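Local coordinates for cleavage stimulation factor 77 (Encephalitozoon cuniculi, PDB 2UY1), which probably binds mRNA and, as the CstF-77 (suppressor of forked) relative of this parasite, probably takes part in 3'-end cleavage of pre-mRNA, at residues D83-Y88 and M120-E125. Numbering follows the deposited sequence.
Sequences DSYGLY and MGSLSE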
# COMPACT_ATOMS: atom_id res chain seq x y z
N ASP A 83 32.67 -17.56 -16.96
CA ASP A 83 32.86 -19.02 -16.79
C ASP A 83 33.65 -19.58 -18.00
O ASP A 83 33.20 -20.48 -18.71
CB ASP A 83 31.53 -19.78 -16.63
CG ASP A 83 31.72 -21.20 -16.01
OD1 ASP A 83 32.66 -21.37 -15.20
OD2 ASP A 83 30.99 -22.13 -16.39
N SER A 84 34.81 -18.99 -18.25
CA SER A 84 35.67 -19.41 -19.34
C SER A 84 36.75 -20.43 -18.98
O SER A 84 37.58 -20.73 -19.83
CB SER A 84 36.37 -18.19 -19.93
OG SER A 84 35.48 -17.53 -20.80
N TYR A 85 36.81 -20.87 -17.73
CA TYR A 85 37.97 -21.65 -17.21
C TYR A 85 38.19 -22.93 -17.97
O TYR A 85 39.33 -23.25 -18.28
CB TYR A 85 37.83 -22.00 -15.72
CG TYR A 85 38.87 -23.02 -15.23
CD1 TYR A 85 40.19 -22.63 -14.97
CD2 TYR A 85 38.53 -24.35 -15.03
CE1 TYR A 85 41.16 -23.55 -14.53
CE2 TYR A 85 39.49 -25.31 -14.54
CZ TYR A 85 40.79 -24.90 -14.30
OH TYR A 85 41.75 -25.81 -13.86
N GLY A 86 37.11 -23.70 -18.17
CA GLY A 86 37.14 -24.93 -18.94
C GLY A 86 37.57 -24.64 -20.35
O GLY A 86 38.41 -25.35 -20.93
N LEU A 87 37.07 -23.58 -20.94
CA LEU A 87 37.57 -23.21 -22.28
C LEU A 87 39.07 -22.94 -22.40
O LEU A 87 39.72 -23.52 -23.28
CB LEU A 87 36.78 -22.04 -22.86
CG LEU A 87 35.32 -22.23 -23.21
CD1 LEU A 87 34.79 -20.89 -23.66
CD2 LEU A 87 35.23 -23.32 -24.33
N TYR A 88 39.63 -22.08 -21.56
CA TYR A 88 41.06 -21.87 -21.55
C TYR A 88 41.93 -23.08 -21.22
O TYR A 88 43.02 -23.26 -21.81
CB TYR A 88 41.44 -20.74 -20.58
CG TYR A 88 41.25 -19.42 -21.20
CD1 TYR A 88 40.19 -18.59 -20.84
CD2 TYR A 88 42.09 -19.01 -22.20
CE1 TYR A 88 40.03 -17.33 -21.46
CE2 TYR A 88 41.94 -17.78 -22.80
CZ TYR A 88 40.92 -16.95 -22.43
OH TYR A 88 40.80 -15.74 -23.12
N MET A 120 36.79 -14.44 -13.79
CA MET A 120 36.06 -15.69 -14.05
C MET A 120 36.30 -16.65 -12.90
O MET A 120 37.24 -16.46 -12.14
CB MET A 120 36.57 -16.33 -15.38
CG MET A 120 38.01 -16.90 -15.29
SD MET A 120 38.62 -17.73 -16.78
CE MET A 120 39.13 -16.45 -17.84
N GLY A 121 35.44 -17.65 -12.73
CA GLY A 121 35.65 -18.67 -11.69
C GLY A 121 36.94 -19.39 -11.99
O GLY A 121 37.35 -19.52 -13.16
N SER A 122 37.58 -19.90 -10.93
CA SER A 122 38.74 -20.80 -11.04
C SER A 122 40.01 -20.10 -11.57
O SER A 122 40.97 -20.76 -11.90
CB SER A 122 38.37 -22.13 -11.74
OG SER A 122 37.45 -22.96 -10.91
N LEU A 123 40.01 -18.77 -11.63
CA LEU A 123 41.19 -17.99 -12.02
C LEU A 123 42.51 -18.28 -11.23
O LEU A 123 43.64 -18.14 -11.79
CB LEU A 123 40.87 -16.50 -12.06
CG LEU A 123 41.75 -15.76 -13.10
CD1 LEU A 123 41.54 -16.24 -14.51
CD2 LEU A 123 41.53 -14.30 -13.09
N SER A 124 42.40 -18.65 -9.95
CA SER A 124 43.60 -19.04 -9.18
C SER A 124 44.30 -20.29 -9.74
O SER A 124 45.51 -20.41 -9.67
CB SER A 124 43.26 -19.32 -7.72
OG SER A 124 42.57 -18.25 -7.09
N GLU A 125 43.52 -21.26 -10.22
CA GLU A 125 44.03 -22.49 -10.79
C GLU A 125 44.75 -22.21 -12.10
O GLU A 125 45.81 -22.80 -12.35
CB GLU A 125 42.89 -23.49 -11.01
CG GLU A 125 41.78 -23.33 -10.02
CD GLU A 125 40.87 -24.54 -9.97
OE1 GLU A 125 41.07 -25.49 -10.77
OE2 GLU A 125 39.95 -24.56 -9.10
O HOH W 1 35.46 -19.97 -15.19
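Tyr85 and Ser122 face each other with CA atoms 6.3 Å apart where the starts of helices 85-94 and 123-137 come together, and the type II turn from Met120 to Leu123 leads into helix 123-137. A water joins the two backbones: it accepts from Tyr85 N at 3.0 Å and donates to Gly121 O at 2.8 Å, while its other proton goes to Asp83 OD1. Trp82, just before, is backbone hydrogen-bonded with Gly121. Tyr85 has the largest area buried by the contact. With CG anti to the backbone N (chi1 169°), its ring lies over the turn, and Ser122 CB sits on one face in a CH-pi contact, 3.8 Å from the ring centroid and 19° off the normal. Both helices belong to the all-helical Suf region, a member of the TPR clan built from antiparallel helical hairpins; the intervening helix 101-116 packs against Tyr88 and Met120. Farther out, Glu125 crosses the tyrosine at about a right angle, its carboxylate plane turned 68° from the ring. Tyr85 OH is hydrogen-bonded to Lys89 NZ; Glu125 OE1 approaches Tyr85 OH to 3.2 Å, and Ser122 OG gives Glu125 OE2 a weak hydrogen bond. On the buried side, Met120 reaches across with its thioether bent near its end: SD lies 3.7 Å from Tyr85 N, and CE touches both Ser84 CB and, at 3.8 Å, Tyr88 CE1. Tyr88 and the Ser84 side chain pack on Leu75 of helix 68-77.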